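Local coordinates for Lactamase_B domain-containing protein (Pontibacter korlensis, PDB 6XFR) that probably hydrolyses beta-lactam antibiotics to substituted beta-amino acids, as a zinc-dependent class B1 metallo-beta-lactamase, at residues B[155-160]-B[197-202]. Residues are numbered along the deposited sequence; the frame is centred on the assembly and turned at random.
Sequences ILFGGC and VVVPSH. With ZN (zinc ion), chain O.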
ATOM      1  N   ILE B 155      -4.532   3.692 -11.018  1.00 25.57           N
ATOM      2  CA  ILE B 155      -5.010   3.156  -9.755  1.00 21.82           C
ATOM      3  C   ILE B 155      -6.401   2.564  -9.982  1.00 30.65           C
ATOM      4  O   ILE B 155      -7.309   3.260 -10.457  1.00 25.36           O
ATOM      5  CB  ILE B 155      -5.061   4.257  -8.687  1.00 24.30           C
ATOM      6  CG1 ILE B 155      -3.652   4.756  -8.351  1.00 25.96           C
ATOM      7  CG2 ILE B 155      -5.792   3.751  -7.432  1.00 24.88           C
ATOM      8  CD1 ILE B 155      -3.574   5.657  -7.103  1.00 23.11           C
ATOM      9  N   LEU B 156      -6.575   1.296  -9.627  1.00 25.20           N
ATOM     10  CA  LEU B 156      -7.857   0.620  -9.788  1.00 24.44           C
ATOM     11  C   LEU B 156      -8.449   0.314  -8.418  1.00 21.83           C
ATOM     12  O   LEU B 156      -7.855  -0.428  -7.630  1.00 28.99           O
ATOM     13  CB  LEU B 156      -7.702  -0.664 -10.593  1.00 27.85           C
ATOM     14  CG  LEU B 156      -8.968  -1.511 -10.550  1.00 30.98           C
ATOM     15  CD1 LEU B 156     -10.066  -0.869 -11.383  1.00 21.17           C
ATOM     16  CD2 LEU B 156      -8.665  -2.972 -11.002  1.00 27.05           C
ATOM     17  N   PHE B 157      -9.597   0.902  -8.128  1.00 20.49           N
ATOM     18  CA  PHE B 157     -10.362   0.614  -6.915  1.00 22.01           C
ATOM     19  C   PHE B 157     -11.417  -0.446  -7.220  1.00 25.63           C
ATOM     20  O   PHE B 157     -12.308  -0.215  -8.052  1.00 21.84           O
ATOM     21  CB  PHE B 157     -11.048   1.859  -6.376  1.00 21.60           C
ATOM     22  CG  PHE B 157     -11.834   1.600  -5.159  1.00 23.53           C
ATOM     23  CD1 PHE B 157     -11.192   1.433  -3.934  1.00 30.32           C
ATOM     24  CD2 PHE B 157     -13.205   1.512  -5.214  1.00 27.06           C
ATOM     25  CE1 PHE B 157     -11.904   1.178  -2.770  1.00 27.22           C
ATOM     26  CE2 PHE B 157     -13.930   1.254  -4.049  1.00 34.05           C
ATOM     27  CZ  PHE B 157     -13.264   1.096  -2.818  1.00 32.89           C
ATOM     28  N   GLY B 158     -11.273  -1.615  -6.594  1.00 21.18           N
ATOM     29  CA  GLY B 158     -12.116  -2.773  -6.818  1.00 21.93           C
ATOM     30  C   GLY B 158     -13.136  -3.080  -5.745  1.00 23.31           C
ATOM     31  O   GLY B 158     -13.848  -4.076  -5.872  1.00 34.05           O
ATOM     32  N   GLY B 159     -13.179  -2.322  -4.656  1.00 26.86           N
ATOM     33  CA  GLY B 159     -14.175  -2.529  -3.617  1.00 28.45           C
ATOM     34  C   GLY B 159     -14.207  -3.961  -3.136  1.00 32.40           C
ATOM     35  O   GLY B 159     -13.181  -4.658  -3.136  1.00 34.39           O
ATOM     36  N   CYS B 160     -15.396  -4.440  -2.779  1.00 28.63           N
ATOM     37  CA  CYS B 160     -15.473  -5.794  -2.260  1.00 30.13           C
ATOM     38  C   CYS B 160     -15.450  -6.840  -3.377  1.00 33.49           C
ATOM     39  O   CYS B 160     -15.410  -8.039  -3.075  1.00 32.61           O
ATOM     40  CB  CYS B 160     -16.743  -5.953  -1.402  1.00 33.20           C
ATOM     41  SG  CYS B 160     -17.111  -4.526  -0.326  1.00 45.48           S
ATOM     42  N   VAL B 197      -1.727   0.026  -8.915  1.00 33.14           N
ATOM     43  CA  VAL B 197      -2.270  -0.254  -7.588  1.00 32.20           C
ATOM     44  C   VAL B 197      -3.697  -0.757  -7.768  1.00 29.95           C
ATOM     45  O   VAL B 197      -4.439  -0.231  -8.612  1.00 21.66           O
ATOM     46  CB  VAL B 197      -2.278   0.983  -6.658  1.00 33.54           C
ATOM     47  CG1 VAL B 197      -2.568   0.572  -5.213  1.00 25.24           C
ATOM     48  CG2 VAL B 197      -1.003   1.773  -6.754  1.00 25.79           C
ATOM     49  N   VAL B 198      -4.065  -1.785  -6.991  1.00 20.28           N
ATOM     50  CA  VAL B 198      -5.431  -2.312  -6.918  1.00 18.85           C
ATOM     51  C   VAL B 198      -5.900  -2.254  -5.468  1.00 26.97           C
ATOM     52  O   VAL B 198      -5.261  -2.845  -4.584  1.00 32.79           O
ATOM     53  CB  VAL B 198      -5.502  -3.742  -7.459  1.00 24.06           C
ATOM     54  CG1 VAL B 198      -6.915  -4.346  -7.238  1.00 18.12           C
ATOM     55  CG2 VAL B 198      -5.051  -3.752  -8.937  1.00 19.70           C
ATOM     56  N   VAL B 199      -6.980  -1.528  -5.209  1.00 24.83           N
ATOM     57  CA  VAL B 199      -7.399  -1.281  -3.823  1.00 25.69           C
ATOM     58  C   VAL B 199      -8.615  -2.152  -3.522  1.00 28.85           C
ATOM     59  O   VAL B 199      -9.676  -1.954  -4.126  1.00 23.79           O
ATOM     60  CB  VAL B 199      -7.691   0.192  -3.548  1.00 20.24           C
ATOM     61  CG1 VAL B 199      -7.844   0.361  -2.043  1.00 22.25           C
ATOM     62  CG2 VAL B 199      -6.567   1.060  -4.087  1.00 20.63           C
ATOM     63  N   PRO B 200      -8.506  -3.108  -2.616  1.00 31.25           N
ATOM     64  CA  PRO B 200      -9.669  -3.868  -2.160  1.00 28.33           C
ATOM     65  C   PRO B 200     -10.382  -3.128  -1.034  1.00 30.22           C
ATOM     66  O   PRO B 200      -9.941  -2.090  -0.542  1.00 28.92           O
ATOM     67  CB  PRO B 200      -9.045  -5.164  -1.644  1.00 24.90           C
ATOM     68  CG  PRO B 200      -7.737  -4.704  -1.074  1.00 27.51           C
ATOM     69  CD  PRO B 200      -7.265  -3.545  -1.962  1.00 25.61           C
ATOM     70  N   SER B 201     -11.478  -3.716  -0.582  1.00 33.32           N
ATOM     71  CA  SER B 201     -12.199  -3.036   0.473  1.00 37.53           C
ATOM     72  C   SER B 201     -11.699  -3.402   1.856  1.00 30.22           C
ATOM     73  O   SER B 201     -11.616  -2.532   2.723  1.00 30.84           O
ATOM     74  CB  SER B 201     -13.690  -3.359   0.385  1.00 41.52           C
ATOM     75  OG  SER B 201     -14.291  -2.415  -0.446  1.00 46.88           O
ATOM     76  N   HIS B 202     -11.358  -4.665   2.081  1.00 28.64           N
ATOM     77  CA  HIS B 202     -11.272  -5.183   3.437  1.00 38.32           C
ATOM     78  C   HIS B 202      -9.895  -5.765   3.772  1.00 49.93           C
ATOM     79  O   HIS B 202      -9.756  -6.586   4.688  1.00 55.69           O
ATOM     80  CB  HIS B 202     -12.392  -6.198   3.647  1.00 36.37           C
ATOM     81  CG  HIS B 202     -13.760  -5.629   3.414  1.00 46.82           C
ATOM     82  ND1 HIS B 202     -14.226  -4.525   4.094  1.00 52.84           N
ATOM     83  CD2 HIS B 202     -14.752  -5.996   2.570  1.00 47.13           C
ATOM     84  CE1 HIS B 202     -15.448  -4.242   3.684  1.00 54.30           C
ATOM     85  NE2 HIS B 202     -15.793  -5.123   2.764  1.00 54.49           N
TER
HETATM   86 ZN    ZN O 303     -17.538  -5.303   1.853  1.00 58.41          ZN
HETATM   87  O   HOH W   1     -17.208  -7.589   1.857  1.00 24.48           O
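Two of the three protein ligands of the second zinc site of this B1 metallo-beta-lactamase, C160 and H202, come from the C-terminal ends of segments 155-160 and 197-202, where two neighbouring parallel strands lead to the metal. C160 SG binds the zinc ion at 2.4 Å, and H202 NE2 binds it at 2.0 Å. D82 is the third protein ligand, and a water also sits on the metal. C160 SG lies oblique to the H202 ring. S201 CB lies 3.5 Å above the H202 ring plane, over its centre. With zinc at NE2 and a hydrogen bond to P32 O at ND1, the ring is held at both nitrogens. The bond at ND1 would probably make NE2 a stronger donor to the metal. S201 OG is hydrogen-bonded to K83 NZ. Behind the site, strands 155-159 and 197-200 run side by side at 20°, as the two strands of a beta-alpha-beta unit whose helix is 181-191. They belong to one of the two sheets of the alpha-beta/beta-alpha sandwich of this superfamily. L156 bonds to strand 197-200 through both its N and its O: its N donates to V197 O almost straight (176°), and its O accepts from V199 N at 2.8 Å. G158 N then bonds to V199 O, and a weak bond from S201 N to G159 O follows. I155, F157, V197 and V199 share one face. With CG anti to its backbone N (chi1 180°), the F157 ring extends along the strand; its CD1 meets V199 CB at 3.7 Å, and G159 N lies over one ring face. L156 and V198 pack on the opposite face, where V198 also touches L210.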